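Local atomic coordinates of Rab GDP-dissociation inhibitor (Saccharomyces cerevisiae, PDB entry 2BCG), a protein that holds prenylated Rab GTPases such as Sec4 in their GDP-bound form by slowing nucleotide release, and extracts GDP-bound Ypt7 from vacuolar membranes. Residues I8-D13 with T286-L291; A200-D205 with R213-R218; I314-H319 with P388-F393. All coordinates share one frame; numbering follows the deposited sequence.

Interaction 1: I8-D13 with T286-L291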
loop_
_atom_site.group_PDB
_atom_site.type_symbol
_atom_site.label_atom_id
_atom_site.label_comp_id
_atom_site.label_asym_id
_atom_site.label_seq_id
_atom_site.Cartn_x
_atom_site.Cartn_y
_atom_site.Cartn_z
ATOM N N ILE A 8 -4.700 21.067 20.867
ATOM C CA ILE A 8 -3.814 20.071 20.266
ATOM C C ILE A 8 -2.457 20.169 20.932
ATOM O O ILE A 8 -1.910 21.275 21.048
ATOM C CB ILE A 8 -3.680 20.258 18.736
ATOM C CG1 ILE A 8 -5.058 20.472 18.095
ATOM C CG2 ILE A 8 -2.944 19.045 18.094
ATOM C CD1 ILE A 8 -4.983 21.007 16.680
ATOM N N ASP A 9 -1.935 19.020 21.377
ATOM C CA ASP A 9 -0.566 18.910 21.887
ATOM C C ASP A 9 0.408 19.613 20.957
ATOM O O ASP A 9 0.329 19.491 19.732
ATOM C CB ASP A 9 -0.137 17.443 21.998
ATOM C CG ASP A 9 -0.559 16.783 23.297
ATOM O OD1 ASP A 9 -1.311 17.396 24.124
ATOM O OD2 ASP A 9 -0.144 15.610 23.471
ATOM N N THR A 10 1.342 20.331 21.554
ATOM C CA THR A 10 2.339 21.066 20.820
ATOM C C THR A 10 3.528 20.148 20.487
ATOM O O THR A 10 4.098 20.276 19.400
ATOM C CB THR A 10 2.788 22.342 21.631
ATOM O OG1 THR A 10 1.748 23.330 21.577
ATOM C CG2 THR A 10 4.077 22.940 21.072
ATOM N N ASP A 11 3.871 19.224 21.402
ATOM C CA ASP A 11 5.199 18.563 21.373
ATOM C C ASP A 11 5.113 17.104 20.985
ATOM O O ASP A 11 4.266 16.387 21.500
ATOM C CB ASP A 11 5.876 18.618 22.755
ATOM C CG ASP A 11 6.155 20.021 23.215
ATOM O OD1 ASP A 11 6.358 20.910 22.373
ATOM O OD2 ASP A 11 6.163 20.212 24.448
ATOM N N TYR A 12 6.027 16.674 20.103
ATOM C CA TYR A 12 6.088 15.283 19.616
ATOM C C TYR A 12 7.534 14.786 19.632
ATOM O O TYR A 12 8.473 15.576 19.662
ATOM C CB TYR A 12 5.497 15.164 18.176
ATOM C CG TYR A 12 4.049 15.587 18.151
ATOM C CD1 TYR A 12 3.024 14.660 18.318
ATOM C CD2 TYR A 12 3.711 16.954 18.086
ATOM C CE1 TYR A 12 1.680 15.054 18.397
ATOM C CE2 TYR A 12 2.371 17.365 18.168
ATOM C CZ TYR A 12 1.373 16.430 18.311
ATOM O OH TYR A 12 0.058 16.883 18.395
ATOM N N ASP A 13 7.715 13.461 19.613
ATOM C CA ASP A 13 9.071 12.920 19.382
ATOM C C ASP A 13 9.547 13.094 17.931
ATOM O O ASP A 13 10.743 13.285 17.681
ATOM C CB ASP A 13 9.158 11.427 19.705
ATOM C CG ASP A 13 9.065 11.129 21.185
ATOM O OD1 ASP A 13 8.232 10.296 21.567
ATOM O OD2 ASP A 13 9.853 11.707 21.980
ATOM N N THR A 286 1.116 25.480 15.820
ATOM C CA THR A 286 2.536 25.237 15.689
ATOM C C THR A 286 2.875 23.973 16.497
ATOM O O THR A 286 2.483 23.828 17.658
ATOM C CB THR A 286 3.329 26.471 16.135
ATOM O OG1 THR A 286 3.035 27.542 15.218
ATOM C CG2 THR A 286 4.819 26.174 16.130
ATOM N N PHE A 287 3.579 23.054 15.838
ATOM C CA PHE A 287 3.913 21.745 16.400
ATOM C C PHE A 287 5.423 21.579 16.404
ATOM O O PHE A 287 6.084 21.979 15.449
ATOM C CB PHE A 287 3.241 20.636 15.588
ATOM C CG PHE A 287 1.753 20.837 15.465
ATOM C CD1 PHE A 287 1.164 21.178 14.251
ATOM C CD2 PHE A 287 0.954 20.798 16.600
ATOM C CE1 PHE A 287 -0.230 21.428 14.161
ATOM C CE2 PHE A 287 -0.429 21.044 16.519
ATOM C CZ PHE A 287 -1.014 21.365 15.301
ATOM N N LYS A 288 5.951 21.015 17.497
ATOM C CA LYS A 288 7.409 20.912 17.683
ATOM C C LYS A 288 7.871 19.475 17.880
ATOM O O LYS A 288 7.187 18.685 18.503
ATOM C CB LYS A 288 7.848 21.772 18.874
ATOM C CG LYS A 288 7.587 23.267 18.639
ATOM C CD LYS A 288 8.026 24.061 19.830
ATOM C CE LYS A 288 7.985 25.550 19.539
ATOM N NZ LYS A 288 8.266 26.340 20.787
ATOM N N ALA A 289 9.068 19.168 17.372
ATOM C CA ALA A 289 9.693 17.864 17.616
ATOM C C ALA A 289 11.197 18.025 17.378
ATOM O O ALA A 289 11.607 18.917 16.638
ATOM C CB ALA A 289 9.129 16.818 16.685
ATOM N N PRO A 290 12.019 17.165 17.998
ATOM C CA PRO A 290 13.478 17.236 17.747
ATOM C C PRO A 290 13.952 16.808 16.358
ATOM O O PRO A 290 15.082 17.146 15.954
ATOM C CB PRO A 290 14.073 16.281 18.789
ATOM C CG PRO A 290 12.970 15.579 19.425
ATOM C CD PRO A 290 11.670 16.186 19.039
ATOM N N LEU A 291 13.102 16.109 15.607
ATOM C CA LEU A 291 13.481 15.745 14.250
ATOM C C LEU A 291 12.258 15.661 13.339
ATOM O O LEU A 291 11.127 15.508 13.808
ATOM C CB LEU A 291 14.263 14.413 14.229
ATOM C CG LEU A 291 13.555 13.157 14.720
ATOM C CD1 LEU A 291 13.184 12.378 13.477
ATOM C CD2 LEU A 291 14.408 12.274 15.629
#
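Thr10 and Tyr12 bond to the backbone N-H and C=O of Lys288. Lys288 N donates to Thr10 O at 2.8 Å in a nearly straight bond (170° at the hydrogen), and Tyr12 N donates to Lys288 O, also at 2.8 Å. Asp11, between the two, is thus bridged to Lys288, and the chains run nearly parallel, their end-to-end directions 12° apart. Asp11 CA adds a weaker C-H contact to Lys288 O. Backbone hydrogen bonds join Phe287 to Val280 and Ala289 to Glu278, so the segment leading into strand 14-17 lies along the outermost strand of a small antiparallel sheet. Strand 14-17 itself belongs to the parallel sheet of the Rossmann-like domain, where Leu291 makes a backbone hydrogen bond to Ile15. The Tyr12 side chain, with CG beside its backbone N (chi1 -61°), turns back along its own segment until OH donates to Asp9 O at 2.9 Å, from above the carbonyl plane. This long, flat residue can therefore close a polar bond while its CE2 packs 4.0 Å from Phe287 CD2. The Ile8 methyl CG2 packs against the same phenyl ring, 3.6 Å from Phe287 CE2. Ala289 CB lies 3.3 Å from Tyr12 O, and the side chain ends there. Asp9 and Asp13 find their carboxylate partners at Lys36, in its ammonium and backbone N respectively; the ammonium also bonds to Asp11 O.

Interaction 2: A200-D205 with R213-R218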
loop_
_atom_site.group_PDB
_atom_site.type_symbol
_atom_site.label_atom_id
_atom_site.label_comp_id
_atom_site.label_asym_id
_atom_site.label_seq_id
_atom_site.Cartn_x
_atom_site.Cartn_y
_atom_site.Cartn_z
ATOM N N ALA A 200 18.603 -10.785 -11.604
ATOM C CA ALA A 200 19.146 -9.793 -10.687
ATOM C C ALA A 200 18.374 -8.468 -10.836
ATOM O O ALA A 200 18.381 -7.622 -9.920
ATOM C CB ALA A 200 20.646 -9.610 -10.896
ATOM N N LEU A 201 17.684 -8.319 -11.972
ATOM C CA LEU A 201 16.876 -7.133 -12.283
ATOM C C LEU A 201 17.658 -5.830 -12.248
ATOM O O LEU A 201 17.137 -4.785 -11.812
ATOM C CB LEU A 201 15.639 -7.065 -11.381
ATOM C CG LEU A 201 14.658 -8.222 -11.555
ATOM C CD1 LEU A 201 13.757 -8.463 -10.341
ATOM C CD2 LEU A 201 13.865 -8.064 -12.872
ATOM N N TRP A 202 18.908 -5.878 -12.711
ATOM C CA TRP A 202 19.644 -4.658 -13.002
ATOM C C TRP A 202 19.048 -4.043 -14.272
ATOM O O TRP A 202 18.618 -4.772 -15.167
ATOM C CB TRP A 202 21.139 -4.945 -13.225
ATOM C CG TRP A 202 21.896 -5.476 -12.030
ATOM C CD1 TRP A 202 22.414 -6.736 -11.891
ATOM C CD2 TRP A 202 22.248 -4.768 -10.826
ATOM N NE1 TRP A 202 23.068 -6.857 -10.677
ATOM C CE2 TRP A 202 22.978 -5.671 -10.007
ATOM C CE3 TRP A 202 22.021 -3.466 -10.358
ATOM C CZ2 TRP A 202 23.479 -5.314 -8.745
ATOM C CZ3 TRP A 202 22.531 -3.114 -9.090
ATOM C CH2 TRP A 202 23.250 -4.038 -8.308
ATOM N N THR A 203 19.002 -2.714 -14.351
ATOM C CA THR A 203 18.399 -2.021 -15.500
ATOM C C THR A 203 19.479 -1.659 -16.501
ATOM O O THR A 203 19.200 -1.185 -17.619
ATOM C CB THR A 203 17.624 -0.745 -15.071
ATOM O OG1 THR A 203 16.957 -0.168 -16.202
ATOM C CG2 THR A 203 18.553 0.270 -14.513
ATOM N N ASN A 204 20.722 -1.891 -16.085
ATOM C CA ASN A 204 21.887 -1.636 -16.916
ATOM C C ASN A 204 22.963 -2.681 -16.643
ATOM O O ASN A 204 22.803 -3.517 -15.752
ATOM C CB ASN A 204 22.426 -0.214 -16.671
ATOM C CG ASN A 204 22.739 0.045 -15.202
ATOM O OD1 ASN A 204 23.471 -0.718 -14.560
ATOM N ND2 ASN A 204 22.174 1.116 -14.657
ATOM N N ASP A 205 24.045 -2.618 -17.414
ATOM C CA ASP A 205 25.156 -3.557 -17.276
ATOM C C ASP A 205 26.324 -3.099 -16.406
ATOM O O ASP A 205 27.388 -3.729 -16.433
ATOM C CB ASP A 205 25.677 -3.933 -18.656
ATOM C CG ASP A 205 24.797 -4.936 -19.340
ATOM O OD1 ASP A 205 24.903 -5.051 -20.573
ATOM O OD2 ASP A 205 24.002 -5.596 -18.633
ATOM N N ARG A 213 28.939 -9.636 -4.861
ATOM C CA ARG A 213 28.050 -9.814 -3.705
ATOM C C ARG A 213 26.588 -9.337 -3.913
ATOM O O ARG A 213 25.666 -10.139 -3.703
ATOM C CB ARG A 213 28.675 -9.175 -2.440
ATOM C CG ARG A 213 27.725 -9.033 -1.237
ATOM C CD ARG A 213 27.909 -10.139 -0.203
ATOM N NE ARG A 213 29.273 -10.246 0.319
ATOM C CZ ARG A 213 29.737 -11.345 0.904
ATOM N NH1 ARG A 213 28.934 -12.390 1.059
ATOM N NH2 ARG A 213 30.986 -11.404 1.343
ATOM N N PRO A 214 26.378 -8.042 -4.277
ATOM C CA PRO A 214 25.006 -7.512 -4.504
ATOM C C PRO A 214 24.241 -8.262 -5.585
ATOM O O PRO A 214 23.063 -8.519 -5.412
ATOM C CB PRO A 214 25.223 -6.066 -4.948
ATOM C CG PRO A 214 26.685 -5.935 -5.203
ATOM C CD PRO A 214 27.399 -6.998 -4.455
ATOM N N SER A 215 24.907 -8.589 -6.691
ATOM C CA SER A 215 24.293 -9.441 -7.722
ATOM C C SER A 215 23.935 -10.832 -7.187
ATOM O O SER A 215 22.846 -11.337 -7.467
ATOM C CB SER A 215 25.200 -9.563 -8.965
ATOM O OG SER A 215 25.429 -8.306 -9.568
ATOM N N PHE A 216 24.844 -11.453 -6.426
ATOM C CA PHE A 216 24.599 -12.759 -5.825
ATOM C C PHE A 216 23.341 -12.712 -4.952
ATOM O O PHE A 216 22.458 -13.576 -5.054
ATOM C CB PHE A 216 25.810 -13.192 -4.966
ATOM C CG PHE A 216 25.652 -14.556 -4.341
ATOM C CD1 PHE A 216 25.017 -14.706 -3.103
ATOM C CD2 PHE A 216 26.138 -15.696 -4.987
ATOM C CE1 PHE A 216 24.860 -15.975 -2.536
ATOM C CE2 PHE A 216 25.984 -16.967 -4.418
ATOM C CZ PHE A 216 25.345 -17.102 -3.200
ATOM N N GLU A 217 23.296 -11.719 -4.064
ATOM C CA GLU A 217 22.127 -11.548 -3.195
ATOM C C GLU A 217 20.822 -11.284 -3.965
ATOM O O GLU A 217 19.788 -11.844 -3.597
ATOM C CB GLU A 217 22.372 -10.527 -2.065
ATOM C CG GLU A 217 22.552 -9.056 -2.465
ATOM C CD GLU A 217 23.147 -8.160 -1.346
ATOM O OE1 GLU A 217 23.372 -8.646 -0.218
ATOM O OE2 GLU A 217 23.371 -6.946 -1.593
ATOM N N ARG A 218 20.862 -10.454 -5.016
ATOM C CA ARG A 218 19.660 -10.200 -5.846
ATOM C C ARG A 218 19.175 -11.474 -6.551
ATOM O O ARG A 218 17.975 -11.731 -6.603
ATOM C CB ARG A 218 19.883 -9.088 -6.877
ATOM C CG ARG A 218 20.019 -7.643 -6.360
ATOM C CD ARG A 218 20.326 -6.783 -7.574
ATOM N NE ARG A 218 20.297 -5.345 -7.356
ATOM C CZ ARG A 218 19.627 -4.465 -8.099
ATOM N NH1 ARG A 218 18.909 -4.856 -9.155
ATOM N NH2 ARG A 218 19.687 -3.172 -7.794
#
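With CG beside the backbone N (chi1 -70°) and the chain extended from CG to NE, Arg218 reaches from its helix across one face of the indole of Trp202, whose own chi1 of -65° swings the ring towards that helix. Guanidinium and ring lie flat on each other, planes 15° apart, with Arg218 CZ 3.5 Å from the centroid of the six-membered ring of Trp202: a stacked cation-pi pair. Arg218 CD adds a CH-pi contact to the same ring. At the guanidinium's edge, Arg218 NH1 donates to Ala200 O at 2.9 Å, almost in the guanidinium plane, and more weakly to Leu201 O. Leu201, with positive phi, is where the chain leaves helix 189-199, so the arginine ties the end of one helix to the N-terminal part of the next, helix 212-229, across the intervening loop. Trp202 NE1 donates to Ser215 OG at 3.0 Å, the short hydroxyl lying somewhat out of the indole plane, while Pro214 CB touches Trp202 CZ2 at 4.2 Å. Tyr207 also stacks with the indole. Replacing Trp202 by an alanine is likely to leave the Arg218 guanidinium without its aromatic partner, still bonded to the carbonyls but freer to shift, and Ser215 OG without this donor.

Interaction 3: I314-H319 with P388-F393; sequences ICILNH and PIEEKF
Ile316 and Glu391 face each other as a hydrogen-bonded pair between antiparallel strands, Ile316 N donating to Glu391 O at 2.9 Å in the carbonyl plane. Ile314 and Phe393 form the next hydrogen-bonded pair, with Cys315 and Lys392 the non-hydrogen-bonded pair between. Beyond Glu391 the match slips: Ile316 O accepts a hydrogen bond from Glu390 N at 2.8 Å and a weak one from Glu391 N, the classic beta bulge. Along the Ile316 side chain, CB lies 4.1 Å from Glu391 O. CG2, anti to the backbone N, is 4.0 Å from Glu390 OE1 in one of that residue's two conformers. CG1, beside the backbone N (chi1 -61°), leads towards the Phe393 ring and carries CD1 to within 3.6 Å of Phe393 CE2, at the ring's edge. Isoleucine suits this place because its longer arm reaches that ring. Helix 55-62 packs on the same face, Leu55 touching Ile316 and Tyr59 meeting the Phe393 ring edge-to-face; Lys63 pairs with the Glu391 carboxylate. On the face of Cys315 and Lys392, Cys315 CB is 4.0 Å from Ile389 CG2. Past the strand, His319 NE2 donates to Pro388 O at 2.8 Å along a lone pair, and a water joins that same oxygen to Asn318 N. Pro388 O thus accepts two hydrogen bonds, which implies that side-chain and solvent bonds carry the pairing on where direct strand-to-strand bonding has ended.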
loop_
_atom_site.group_PDB
_atom_site.type_symbol
_atom_site.label_atom_id
_atom_site.label_comp_id
_atom_site.label_asym_id
_atom_site.label_seq_id
_atom_site.Cartn_x
_atom_site.Cartn_y
_atom_site.Cartn_z
ATOM N N ILE A 314 0.766 5.556 -18.344
ATOM C CA ILE A 314 -0.307 4.739 -17.829
ATOM C C ILE A 314 -1.299 4.508 -18.964
ATOM O O ILE A 314 -1.911 5.457 -19.484
ATOM C CB ILE A 314 -0.999 5.439 -16.629
ATOM C CG1 ILE A 314 0.004 5.724 -15.494
ATOM C CG2 ILE A 314 -2.246 4.661 -16.168
ATOM C CD1 ILE A 314 -0.555 6.727 -14.483
ATOM N N CYS A 315 -1.396 3.250 -19.400
ATOM C CA CYS A 315 -2.254 2.909 -20.530
ATOM C C CYS A 315 -3.441 2.106 -20.068
ATOM O O CYS A 315 -3.280 1.207 -19.230
ATOM C CB CYS A 315 -1.488 2.061 -21.529
ATOM S SG CYS A 315 -0.017 2.936 -22.154
ATOM N N ILE A 316 -4.615 2.440 -20.604
ATOM C CA ILE A 316 -5.827 1.667 -20.325
ATOM C C ILE A 316 -6.145 0.859 -21.561
ATOM O O ILE A 316 -6.203 1.394 -22.665
ATOM C CB ILE A 316 -7.035 2.549 -19.986
ATOM C CG1 ILE A 316 -6.790 3.387 -18.724
ATOM C CG2 ILE A 316 -8.296 1.663 -19.849
ATOM C CD1 ILE A 316 -7.928 4.433 -18.446
ATOM N N LEU A 317 -6.262 -0.446 -21.343
ATOM C CA LEU A 317 -6.649 -1.371 -22.428
ATOM C C LEU A 317 -8.003 -1.922 -22.091
ATOM O O LEU A 317 -8.388 -1.966 -20.933
ATOM C CB LEU A 317 -5.677 -2.533 -22.559
ATOM C CG LEU A 317 -4.171 -2.232 -22.421
ATOM C CD1 LEU A 317 -3.372 -3.491 -22.488
ATOM C CD2 LEU A 317 -3.693 -1.286 -23.499
ATOM N N ASN A 318 -8.726 -2.360 -23.124
ATOM C CA ASN A 318 -9.979 -3.065 -22.875
ATOM C C ASN A 318 -9.873 -4.555 -23.245
ATOM O O ASN A 318 -10.885 -5.214 -23.551
ATOM C CB ASN A 318 -11.160 -2.356 -23.547
ATOM C CG ASN A 318 -11.122 -2.430 -25.020
ATOM O OD1 ASN A 318 -10.226 -3.028 -25.615
ATOM N ND2 ASN A 318 -12.124 -1.799 -25.662
ATOM N N HIS A 319 -8.642 -5.063 -23.243
ATOM C CA HIS A 319 -8.345 -6.458 -23.588
ATOM C C HIS A 319 -7.005 -6.861 -22.973
ATOM O O HIS A 319 -6.192 -6.010 -22.630
ATOM C CB HIS A 319 -8.210 -6.569 -25.108
ATOM C CG HIS A 319 -7.168 -5.648 -25.645
ATOM N ND1 HIS A 319 -5.823 -5.945 -25.591
ATOM C CD2 HIS A 319 -7.263 -4.404 -26.175
ATOM C CE1 HIS A 319 -5.130 -4.928 -26.077
ATOM N NE2 HIS A 319 -5.981 -3.991 -26.450
ATOM N N PRO A 388 -4.246 -2.588 -29.206
ATOM C CA PRO A 388 -4.896 -1.267 -29.212
ATOM C C PRO A 388 -5.005 -0.656 -27.809
ATOM O O PRO A 388 -5.326 -1.329 -26.851
ATOM C CB PRO A 388 -6.277 -1.552 -29.808
ATOM C CG PRO A 388 -6.084 -2.801 -30.635
ATOM C CD PRO A 388 -5.074 -3.617 -29.868
ATOM N N ILE A 389 -4.753 0.646 -27.715
ATOM C CA ILE A 389 -4.751 1.328 -26.400
ATOM C C ILE A 389 -5.927 2.313 -26.372
ATOM O O ILE A 389 -6.098 3.121 -27.314
ATOM C CB ILE A 389 -3.390 2.057 -26.141
ATOM C CG1 ILE A 389 -2.207 1.061 -26.097
ATOM C CG2 ILE A 389 -3.503 2.949 -24.882
ATOM C CD1 ILE A 389 -0.817 1.702 -26.278
ATOM N N GLU A 390 -6.749 2.227 -25.332
ATOM C CA GLU A 390 -7.922 3.096 -25.215
ATOM C C GLU A 390 -7.551 4.516 -24.855
ATOM O O GLU A 390 -8.080 5.470 -25.435
ATOM C CB GLU A 390 -8.907 2.537 -24.199
ATOM C CG GLU A 390 -10.189 3.318 -24.084
ATOM C CD GLU A 390 -11.318 2.478 -23.546
ATOM O OE1 GLU A 390 -11.037 1.544 -22.762
ATOM O OE2 GLU A 390 -12.488 2.743 -23.901
ATOM N N GLU A 391 -6.684 4.643 -23.846
ATOM C CA GLU A 391 -6.218 5.967 -23.399
ATOM C C GLU A 391 -4.832 5.830 -22.827
ATOM O O GLU A 391 -4.464 4.783 -22.276
ATOM C CB GLU A 391 -7.181 6.490 -22.333
ATOM C CG GLU A 391 -7.056 7.950 -21.986
ATOM C CD GLU A 391 -7.157 8.840 -23.196
ATOM O OE1 GLU A 391 -8.276 9.325 -23.449
ATOM O OE2 GLU A 391 -6.131 9.021 -23.903
ATOM N N LYS A 392 -4.074 6.902 -22.962
ATOM C CA LYS A 392 -2.728 7.001 -22.396
ATOM C C LYS A 392 -2.695 8.239 -21.495
ATOM O O LYS A 392 -3.202 9.321 -21.894
ATOM C CB LYS A 392 -1.699 7.243 -23.508
ATOM C CG LYS A 392 -1.451 6.130 -24.465
ATOM C CD LYS A 392 -0.410 6.584 -25.478
ATOM C CE LYS A 392 -0.133 5.479 -26.466
ATOM N NZ LYS A 392 0.599 6.005 -27.671
ATOM N N PHE A 393 -2.066 8.101 -20.328
ATOM C CA PHE A 393 -1.825 9.235 -19.428
ATOM C C PHE A 393 -0.327 9.294 -19.163
ATOM O O PHE A 393 0.229 8.383 -18.535
ATOM C CB PHE A 393 -2.604 9.056 -18.136
ATOM C CG PHE A 393 -4.091 8.865 -18.347
ATOM C CD1 PHE A 393 -4.978 9.952 -18.299
ATOM C CD2 PHE A 393 -4.613 7.596 -18.607
ATOM C CE1 PHE A 393 -6.378 9.770 -18.510
ATOM C CE2 PHE A 393 -6.001 7.430 -18.808
ATOM C CZ PHE A 393 -6.860 8.523 -18.763
HETATM O O HOH W 1 -7.741 -1.229 -25.542
#

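In the fold
The three contacts lie well apart in the fold and touch nowhere. Interaction 2 is nested within the long loop closed by interaction 1, yet their nearest atoms are about 27 Å apart; interaction 3 follows later in the chain, about 17 Å from interaction 2 and about 32 Å from interaction 1, again between nearest atoms. Interaction 1 joins a small antiparallel sheet to the approach to the parallel sheet, and interaction 3 pairs the edge strand 391-402 with strand 303-317 in the mixed sheet. Interaction 2 belongs to the helical part that holds the geranylgeranyl groups: the side chain of Leu201 is about 10 Å from one, and helix 212-229 also supplies the pocket residues Cys223, Val226 and Ala227.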